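Side-chain contacts in lipolytic protein G-D-S-L family (Veillonella parvula DSM 2008, PDB 4RW0), which probably hydrolyses ester bonds, as a lipase- or acylhydrolase-like enzyme of the SGNH hydrolase clan: residues D78-R83 with T111-D116; T86-T91 with R125-Q130; K94-A99 with G103-G108. All coordinates share one frame; numbering follows the deposited sequence.

Contact 1. Residues D78-R83 with T111-D116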
loop_
_atom_site.group_PDB
_atom_site.type_symbol
_atom_site.label_atom_id
_atom_site.label_comp_id
_atom_site.label_asym_id
_atom_site.label_seq_id
_atom_site.Cartn_x
_atom_site.Cartn_y
_atom_site.Cartn_z
ATOM N N ASP A 78 -7.958 10.561 -1.621
ATOM C CA ASP A 78 -7.636 11.992 -1.560
ATOM C C ASP A 78 -7.504 12.544 -2.973
ATOM O O ASP A 78 -8.083 13.586 -3.267
ATOM C CB ASP A 78 -6.346 12.220 -0.821
ATOM C CG ASP A 78 -6.439 11.788 0.666
ATOM O OD1 ASP A 78 -6.228 10.588 1.011
ATOM O OD2 ASP A 78 -6.759 12.660 1.476
ATOM N N ILE A 79 -6.815 11.811 -3.849
ATOM C CA ILE A 79 -6.643 12.236 -5.222
ATOM C C ILE A 79 -7.972 12.271 -5.935
ATOM O O ILE A 79 -8.299 13.252 -6.659
ATOM C CB ILE A 79 -5.602 11.405 -5.897
ATOM C CG1 ILE A 79 -4.272 11.658 -5.230
ATOM C CG2 ILE A 79 -5.519 11.695 -7.401
ATOM C CD1 ILE A 79 -3.200 10.652 -5.670
ATOM N N LEU A 80 -8.818 11.261 -5.711
ATOM C CA LEU A 80 -10.129 11.292 -6.325
ATOM C C LEU A 80 -10.978 12.473 -5.842
ATOM O O LEU A 80 -11.839 12.940 -6.534
ATOM C CB LEU A 80 -10.912 10.032 -6.063
ATOM C CG LEU A 80 -10.377 8.809 -6.800
ATOM C CD1 LEU A 80 -11.075 7.585 -6.215
ATOM C CD2 LEU A 80 -10.624 8.896 -8.296
ATOM N N GLN A 81 -10.764 12.928 -4.632
ATOM C CA GLN A 81 -11.503 14.053 -4.110
ATOM C C GLN A 81 -10.861 15.392 -4.426
ATOM O O GLN A 81 -11.340 16.387 -3.994
ATOM C CB GLN A 81 -11.676 13.891 -2.606
ATOM C CG GLN A 81 -12.770 12.875 -2.332
ATOM C CD GLN A 81 -12.810 12.415 -0.899
ATOM O OE1 GLN A 81 -11.987 12.825 -0.070
ATOM N NE2 GLN A 81 -13.776 11.551 -0.588
ATOM N N GLY A 82 -9.758 15.421 -5.145
ATOM C CA GLY A 82 -9.239 16.672 -5.608
ATOM C C GLY A 82 -7.996 17.165 -4.932
ATOM O O GLY A 82 -7.507 18.188 -5.342
ATOM N N ARG A 83 -7.417 16.454 -3.955
ATOM C CA ARG A 83 -6.230 16.966 -3.302
ATOM C C ARG A 83 -5.043 16.858 -4.215
ATOM O O ARG A 83 -4.966 15.956 -5.064
ATOM C CB ARG A 83 -5.933 16.277 -1.968
ATOM C CG ARG A 83 -7.114 16.016 -1.018
ATOM C CD ARG A 83 -7.840 17.276 -0.641
ATOM N NE ARG A 83 -6.922 18.306 -0.112
ATOM C CZ ARG A 83 -6.678 18.562 1.182
ATOM N NH1 ARG A 83 -5.834 19.532 1.491
ATOM N NH2 ARG A 83 -7.245 17.860 2.162
ATOM N N THR A 111 -1.614 2.237 -7.100
ATOM C CA THR A 111 -1.864 1.934 -8.482
ATOM C C THR A 111 -2.607 3.027 -9.199
ATOM O O THR A 111 -3.093 3.991 -8.624
ATOM C CB THR A 111 -2.634 0.592 -8.539
ATOM O OG1 THR A 111 -3.699 0.603 -7.580
ATOM C CG2 THR A 111 -1.717 -0.546 -8.179
ATOM N N GLN A 112 -2.681 2.904 -10.512
ATOM C CA GLN A 112 -3.183 3.987 -11.339
ATOM C C GLN A 112 -4.654 4.292 -11.208
ATOM O O GLN A 112 -5.463 3.437 -10.874
ATOM C CB GLN A 112 -2.848 3.687 -12.813
ATOM C CG GLN A 112 -3.782 2.660 -13.452
ATOM C CD GLN A 112 -3.080 1.892 -14.584
ATOM O OE1 GLN A 112 -2.038 1.266 -14.380
ATOM N NE2 GLN A 112 -3.681 1.900 -15.759
ATOM N N ILE A 113 -5.000 5.526 -11.514
ATOM C CA ILE A 113 -6.386 5.944 -11.629
ATOM C C ILE A 113 -6.746 5.772 -13.126
ATOM O O ILE A 113 -6.467 6.655 -13.971
ATOM C CB ILE A 113 -6.590 7.382 -11.075
ATOM C CG1 ILE A 113 -6.263 7.366 -9.558
ATOM C CG2 ILE A 113 -8.050 7.811 -11.294
ATOM C CD1 ILE A 113 -6.617 8.601 -8.832
ATOM N N ASP A 114 -7.332 4.611 -13.421
ATOM C CA ASP A 114 -7.534 4.119 -14.793
ATOM C C ASP A 114 -8.626 4.864 -15.535
ATOM O O ASP A 114 -8.720 4.788 -16.724
ATOM C CB ASP A 114 -7.882 2.608 -14.800
ATOM C CG ASP A 114 -7.577 1.934 -16.165
ATOM O OD1 ASP A 114 -6.490 2.242 -16.724
ATOM O OD2 ASP A 114 -8.398 1.098 -16.664
ATOM N N SER A 115 -9.483 5.566 -14.834
ATOM C CA SER A 115 -10.491 6.384 -15.469
ATOM C C SER A 115 -9.984 7.739 -15.955
ATOM O O SER A 115 -10.766 8.452 -16.530
ATOM C CB SER A 115 -11.590 6.712 -14.432
ATOM O OG SER A 115 -10.939 7.278 -13.301
ATOM N N ASP A 116 -8.765 8.147 -15.606
ATOM C CA ASP A 116 -8.284 9.498 -15.927
ATOM C C ASP A 116 -6.760 9.510 -16.061
ATOM O O ASP A 116 -6.029 10.144 -15.275
ATOM C CB ASP A 116 -8.761 10.488 -14.834
ATOM C CG ASP A 116 -8.642 11.957 -15.266
ATOM O OD1 ASP A 116 -8.524 12.240 -16.470
ATOM O OD2 ASP A 116 -8.644 12.820 -14.386
#

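Contact 2. Residues T86-T91 with R125-Q130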
loop_
_atom_site.group_PDB
_atom_site.type_symbol
_atom_site.label_atom_id
_atom_site.label_comp_id
_atom_site.label_asym_id
_atom_site.label_seq_id
_atom_site.Cartn_x
_atom_site.Cartn_y
_atom_site.Cartn_z
ATOM N N THR A 86 1.190 17.503 -3.445
ATOM C CA THR A 86 1.905 18.037 -2.284
ATOM C C THR A 86 1.210 17.657 -0.952
ATOM O O THR A 86 1.874 17.198 -0.016
ATOM C CB THR A 86 2.104 19.569 -2.416
ATOM O OG1 THR A 86 2.927 19.802 -3.579
ATOM C CG2 THR A 86 2.810 20.081 -1.166
ATOM N N TYR A 87 -0.103 17.810 -0.893
ATOM C CA TYR A 87 -0.847 17.436 0.289
ATOM C C TYR A 87 -0.678 15.908 0.579
ATOM O O TYR A 87 -0.369 15.475 1.726
ATOM C CB TYR A 87 -2.319 17.805 0.159
ATOM C CG TYR A 87 -3.101 17.184 1.286
ATOM C CD1 TYR A 87 -3.054 17.728 2.592
ATOM C CD2 TYR A 87 -3.816 16.004 1.100
ATOM C CE1 TYR A 87 -3.732 17.130 3.646
ATOM C CE2 TYR A 87 -4.497 15.396 2.143
ATOM C CZ TYR A 87 -4.466 15.952 3.415
ATOM O OH TYR A 87 -5.090 15.299 4.487
ATOM N N VAL A 88 -0.882 15.101 -0.472
ATOM C CA VAL A 88 -0.854 13.639 -0.341
ATOM C C VAL A 88 0.484 13.165 0.104
ATOM O O VAL A 88 0.606 12.426 1.115
ATOM C CB VAL A 88 -1.367 12.947 -1.628
ATOM C CG1 VAL A 88 -1.244 11.438 -1.493
ATOM C CG2 VAL A 88 -2.810 13.292 -1.796
ATOM N N TYR A 89 1.538 13.666 -0.567
ATOM C CA TYR A 89 2.884 13.309 -0.183
ATOM C C TYR A 89 3.258 13.709 1.244
ATOM O O TYR A 89 3.816 12.899 1.987
ATOM C CB TYR A 89 3.935 13.826 -1.202
ATOM C CG TYR A 89 5.377 13.706 -0.733
ATOM C CD1 TYR A 89 6.016 12.496 -0.710
ATOM C CD2 TYR A 89 6.110 14.842 -0.357
ATOM C CE1 TYR A 89 7.289 12.378 -0.269
ATOM C CE2 TYR A 89 7.403 14.729 0.087
ATOM C CZ TYR A 89 7.968 13.508 0.128
ATOM O OH TYR A 89 9.238 13.348 0.549
ATOM N N LYS A 90 2.948 14.936 1.617
ATOM C CA LYS A 90 3.300 15.445 2.954
ATOM C C LYS A 90 2.630 14.637 4.050
ATOM O O LYS A 90 3.240 14.344 5.108
ATOM C CB LYS A 90 2.842 16.915 3.129
ATOM C CG LYS A 90 3.899 17.998 2.921
ATOM C CD LYS A 90 5.078 17.596 2.022
ATOM C CE LYS A 90 5.634 18.769 1.195
ATOM N NZ LYS A 90 5.588 20.094 1.898
ATOM N N THR A 91 1.363 14.286 3.815
ATOM C CA THR A 91 0.606 13.577 4.838
ATOM C C THR A 91 1.139 12.145 4.939
ATOM O O THR A 91 1.233 11.599 6.054
ATOM C CB THR A 91 -0.850 13.662 4.514
ATOM O OG1 THR A 91 -1.194 15.021 4.210
ATOM C CG2 THR A 91 -1.672 13.094 5.577
ATOM N N ARG A 125 1.215 9.692 -10.037
ATOM C CA ARG A 125 2.576 9.544 -10.464
ATOM C C ARG A 125 3.515 10.469 -9.756
ATOM O O ARG A 125 4.629 10.040 -9.450
ATOM C CB ARG A 125 2.706 9.694 -11.998
ATOM C CG ARG A 125 2.092 8.473 -12.702
ATOM C CD ARG A 125 1.855 8.629 -14.180
ATOM N NE ARG A 125 3.059 9.062 -14.828
ATOM C CZ ARG A 125 3.099 9.630 -16.042
ATOM N NH1 ARG A 125 1.987 9.794 -16.802
ATOM N NH2 ARG A 125 4.278 10.035 -16.506
ATOM N N GLU A 126 3.101 11.703 -9.543
ATOM C CA GLU A 126 3.931 12.713 -8.825
ATOM C C GLU A 126 4.154 12.292 -7.395
ATOM O O GLU A 126 5.261 12.356 -6.901
ATOM C CB GLU A 126 3.238 14.104 -8.806
ATOM C CG GLU A 126 3.181 14.870 -10.131
ATOM C CD GLU A 126 2.191 16.060 -10.172
ATOM O OE1 GLU A 126 1.673 16.517 -9.127
ATOM O OE2 GLU A 126 1.915 16.539 -11.292
ATOM N N VAL A 127 3.099 11.813 -6.715
ATOM C CA VAL A 127 3.243 11.286 -5.343
ATOM C C VAL A 127 4.237 10.171 -5.365
ATOM O O VAL A 127 5.165 10.155 -4.559
ATOM C CB VAL A 127 1.870 10.799 -4.763
ATOM C CG1 VAL A 127 2.025 10.012 -3.492
ATOM C CG2 VAL A 127 0.959 11.966 -4.548
ATOM N N ASN A 128 4.098 9.222 -6.306
ATOM C CA ASN A 128 4.940 8.053 -6.235
ATOM C C ASN A 128 6.410 8.366 -6.508
ATOM O O ASN A 128 7.296 7.767 -5.901
ATOM C CB ASN A 128 4.460 6.920 -7.166
ATOM C CG ASN A 128 3.198 6.240 -6.694
ATOM O OD1 ASN A 128 2.808 6.366 -5.545
ATOM N ND2 ASN A 128 2.533 5.528 -7.616
ATOM N N GLU A 129 6.692 9.277 -7.430
ATOM C CA GLU A 129 8.102 9.741 -7.612
ATOM C C GLU A 129 8.720 10.333 -6.357
ATOM O O GLU A 129 9.859 10.012 -5.987
ATOM C CB GLU A 129 8.220 10.793 -8.771
ATOM C CG GLU A 129 8.058 10.167 -10.152
ATOM C CD GLU A 129 8.913 8.893 -10.364
ATOM O OE1 GLU A 129 8.288 7.813 -10.627
ATOM O OE2 GLU A 129 10.185 8.945 -10.230
ATOM N N GLN A 130 7.960 11.137 -5.650
ATOM C CA GLN A 130 8.473 11.708 -4.406
ATOM C C GLN A 130 8.657 10.678 -3.328
ATOM O O GLN A 130 9.591 10.762 -2.530
ATOM C CB GLN A 130 7.589 12.838 -3.946
ATOM C CG GLN A 130 7.575 14.037 -4.886
ATOM C CD GLN A 130 6.579 15.096 -4.471
ATOM O OE1 GLN A 130 6.797 15.838 -3.526
ATOM N NE2 GLN A 130 5.471 15.164 -5.173
HETATM O O HOH W 1 3.798 17.425 -4.954
HETATM O O HOH W 2 10.590 13.055 -1.944
#

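Contact 3. Residues K94-A99 with G103-G108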
loop_
_atom_site.group_PDB
_atom_site.type_symbol
_atom_site.label_atom_id
_atom_site.label_comp_id
_atom_site.label_asym_id
_atom_site.label_seq_id
_atom_site.Cartn_x
_atom_site.Cartn_y
_atom_site.Cartn_z
ATOM N N LYS A 94 4.213 12.059 7.134
ATOM C CA LYS A 94 3.794 12.062 8.533
ATOM C C LYS A 94 3.433 10.674 9.022
ATOM O O LYS A 94 3.886 10.197 10.056
ATOM C CB LYS A 94 2.590 12.972 8.685
ATOM C CG LYS A 94 3.035 14.393 8.939
ATOM C CD LYS A 94 1.987 15.466 8.603
ATOM C CE LYS A 94 0.666 15.366 9.353
ATOM N NZ LYS A 94 -0.220 16.520 9.005
ATOM N N ALA A 95 2.708 9.964 8.191
ATOM C CA ALA A 95 2.393 8.569 8.510
ATOM C C ALA A 95 3.631 7.712 8.634
ATOM O O ALA A 95 3.727 6.895 9.576
ATOM C CB ALA A 95 1.433 8.020 7.474
ATOM N N ILE A 96 4.589 7.918 7.726
ATOM C CA ILE A 96 5.793 7.131 7.705
ATOM C C ILE A 96 6.646 7.408 8.932
ATOM O O ILE A 96 7.200 6.483 9.550
ATOM C CB ILE A 96 6.603 7.402 6.404
ATOM C CG1 ILE A 96 5.874 6.904 5.144
ATOM C CG2 ILE A 96 7.998 6.816 6.488
ATOM C CD1 ILE A 96 6.378 7.519 3.842
ATOM N N GLU A 97 6.712 8.674 9.323
ATOM C CA GLU A 97 7.496 9.075 10.569
ATOM C C GLU A 97 6.859 8.511 11.810
ATOM O O GLU A 97 7.547 7.940 12.669
ATOM C CB GLU A 97 7.583 10.581 10.662
ATOM C CG GLU A 97 8.397 11.176 9.524
ATOM C CD GLU A 97 8.358 12.719 9.456
ATOM O OE1 GLU A 97 7.458 13.388 10.064
ATOM O OE2 GLU A 97 9.249 13.253 8.749
ATOM N N LEU A 98 5.530 8.551 11.862
ATOM C CA LEU A 98 4.829 7.941 12.980
ATOM C C LEU A 98 5.036 6.450 13.048
ATOM O O LEU A 98 5.486 5.913 14.065
ATOM C CB LEU A 98 3.343 8.301 12.915
ATOM C CG LEU A 98 2.468 7.589 13.945
ATOM C CD1 LEU A 98 2.909 7.983 15.373
ATOM C CD2 LEU A 98 0.983 7.859 13.667
ATOM N N ALA A 99 4.784 5.724 11.933
ATOM C CA ALA A 99 4.957 4.281 11.970
ATOM C C ALA A 99 6.384 3.863 12.294
ATOM O O ALA A 99 6.611 2.829 12.934
ATOM C CB ALA A 99 4.492 3.685 10.603
ATOM N N GLY A 103 8.093 0.308 14.301
ATOM C CA GLY A 103 8.598 -0.751 13.459
ATOM C C GLY A 103 9.326 -0.188 12.230
ATOM O O GLY A 103 9.442 1.004 12.039
HETATM N N MSE A 104 9.795 -1.088 11.407
HETATM C CA MSE A 104 10.471 -0.744 10.121
HETATM C C MSE A 104 9.409 -0.685 9.049
HETATM O O MSE A 104 8.664 -1.664 8.828
HETATM C CB MSE A 104 11.474 -1.878 9.864
HETATM C CG MSE A 104 12.657 -1.865 10.874
HETATM SE SE MSE A 104 13.785 -3.416 10.581
HETATM C CE MSE A 104 12.814 -4.731 11.658
ATOM N N VAL A 105 9.340 0.436 8.360
ATOM C CA VAL A 105 8.276 0.753 7.469
ATOM C C VAL A 105 8.590 0.216 6.068
ATOM O O VAL A 105 9.740 0.184 5.640
ATOM C CB VAL A 105 8.088 2.259 7.387
ATOM C CG1 VAL A 105 7.163 2.664 6.288
ATOM C CG2 VAL A 105 7.528 2.805 8.708
ATOM N N ILE A 106 7.545 -0.226 5.408
ATOM C CA ILE A 106 7.563 -0.569 3.964
ATOM C C ILE A 106 6.496 0.228 3.298
ATOM O O ILE A 106 5.345 0.237 3.743
ATOM C CB ILE A 106 7.324 -2.069 3.757
ATOM C CG1 ILE A 106 8.365 -2.871 4.498
ATOM C CG2 ILE A 106 7.328 -2.369 2.266
ATOM C CD1 ILE A 106 7.993 -4.318 4.707
ATOM N N ILE A 107 6.866 0.917 2.226
ATOM C CA ILE A 107 5.979 1.775 1.522
ATOM C C ILE A 107 5.444 1.127 0.232
ATOM O O ILE A 107 6.231 0.567 -0.530
ATOM C CB ILE A 107 6.726 3.087 1.107
ATOM C CG1 ILE A 107 7.188 3.848 2.335
ATOM C CG2 ILE A 107 5.826 4.011 0.331
ATOM C CD1 ILE A 107 8.112 5.003 2.006
ATOM N N GLY A 108 4.131 1.203 0.003
ATOM C CA GLY A 108 3.547 0.730 -1.247
ATOM C C GLY A 108 3.214 1.898 -2.109
ATOM O O GLY A 108 2.752 2.918 -1.611
#

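Contact 1. Residues D78-R83 with T111-D116
Asp-78 O, in the short helix that sets Ile-79 and Leu-80 against Ile-113, is gripped by two backbone N-H groups: Arg-83 N at 3.0 Å and, more weakly, Gln-81 N. With Gly-82 N bonded to Ile-79 O at 3.0 Å and a positive phi at Gly-82 (108°), this is a Schellman motif, a standard helix end, here pairing Asp-78 O and Ile-79 O. The facing segment has polar fastenings of its own. A type I turn runs from Ile-113 to Asp-116, closed by Asp-116 N on Ile-113 O at 3.2 Å. Beside it Gln-112 NE2 reaches Asp-114 OD1 at 3.0 Å, coming from above the carboxylate plane in a bent bond (N-H...O 141°). Asp-121 holds Ile-113 N and Asp-116 OD2 takes Leu-120 N, so the loop is tied to the start of helix 120-138.

Between these two frames the meeting is wholly apolar and centres on one methyl. Ile-113 CD1 lies 3.6 Å from Ile-79 CG2, the two side chains crossing obliquely. The Ile-79 branch points there because CG2 is trans to its own amide nitrogen, while CG1 lies beside that nitrogen (chi1 -65°). Leu-80 slides past Ile-113 in the reverse sense, and its CD2 stands 4.1 Å from Ile-113 CD1. Val-124 of helix 120-138 touches both isoleucines.

Asp-78 belongs to the Gly-X-Asn-Asp sequence familiar in SGNH hydrolases, and its OD1 accepts from Val-48 N. No hydrogen bond crosses the interface: polar bonds shape each segment separately, and across the interface itself they meet only through apolar methyl packing, which has little directional preference.

Contact 2. Residues T86-T91 with R125-Q130
This is helix-on-helix packing between two connecting helices of the alpha/beta fold, apolar on its inner side and water-bridged towards the surface. The segments 86-91 and 125-130, of helices 85-100 and 120-138, run in roughly the same direction, 34° apart, with axes 9.2 Å from each other. On the inside Val-88 CG1 meets Val-127 CG2 at 3.8 Å, the two side chains crossing at about a right angle. Further out, Tyr-89 swings its ring across the groove, CG trans to the backbone nitrogen (chi1 169°). Gln-130 CB lies over one face of that ring, offset toward the rim, a CH-pi contact 3.8 Å from the Tyr-89 centroid, while Gln-130 OE1 comes within 3.4 Å of Tyr-89 CD2, the amide plane turned 36° from the ring.

Two waters complete the outer seam. One accepts from Gln-130 NE2 at 2.8 Å and bonds Thr-86 OG1; the other donates to Gln-130 O at 2.6 Å and bonds Tyr-89 OH at 2.9 Å. Replacing Tyr-89 by an alanine would probably open a gap beneath Gln-130 and leave the second water without its phenolic partner.

Glu-126 OE1 adds a hydrogen bond to Ser-85 OG. Around the pair, Val-88 also packs on helix 76-80, Thr-91 faces helix 48-59, Tyr-89 reaches Leu-131 and Tyr-134 further along helix 120-138, and Asn-128 touches Tyr-146 of helix 145-154.

Contact 3. Residues K94-A99 with G103-G108
Ile-96 lays its CD1 methyl against that of Ile-107, CD1 to CD1 at 3.6 Å, the two side chains crossing at about a right angle. In both, CG1 is trans to the carbonyl carbon (chi1 -67° in Ile-96, -62° in Ile-107), which carries the long branch out to the shared layer between helix and sheet. One step nearer the turn, Val-105 points at the helix and rests its CG2 methyl against it, 3.7 Å from Ala-99 CB and 3.8 Å from Ile-96 O. Its other methyl, Val-105 CG1, is 4.2 Å from Ile-96 CG2. The small side chain of Ala-99 is consistent with the close approach here; the axes of 94-99 and 104-108 come within 8.4 Å.

The backbone adds a tether where the chain turns back: Gly-103 N donates weakly to Ala-99 O at 3.2 Å, through a bent bond. Gly-103 itself is fully extended before the strand starts.

Helix and strand run nearly antiparallel, at 151°, as the second half of a beta-alpha-beta crossover starting from strand 69-73. That strand lies beside 104-108 in the parallel sheet and meets the same helix through Leu-72 on Ile-96 and Ile-70 on Ala-99. Ile-140, on the approach to strand 141-143, touches both Ile-96 and Ile-107, Tyr-134 of helix 120-138 touches Ile-96, and helix 48-59 packs on Ala-95 and Leu-98.

Helix 85-100 is common to contacts 2 and 3, meeting helix 120-138 with its first half and the central sheet with its second. Contact 3 is buried core, all aliphatic apart from a weak tether at the turn. Contact 2 is only partly buried and changes from valines inside to an aromatic face, an amide and waters outside. Contact 1, about 22 Å from contact 3 between centres, is the smallest; it too is largely buried and aliphatic, although Leu-80 is partly exposed, but it joins a helix end to a loop. Contacts 1 and 2 abut at Val-88, on which Ile-79 and the CB of Asp-78 pack.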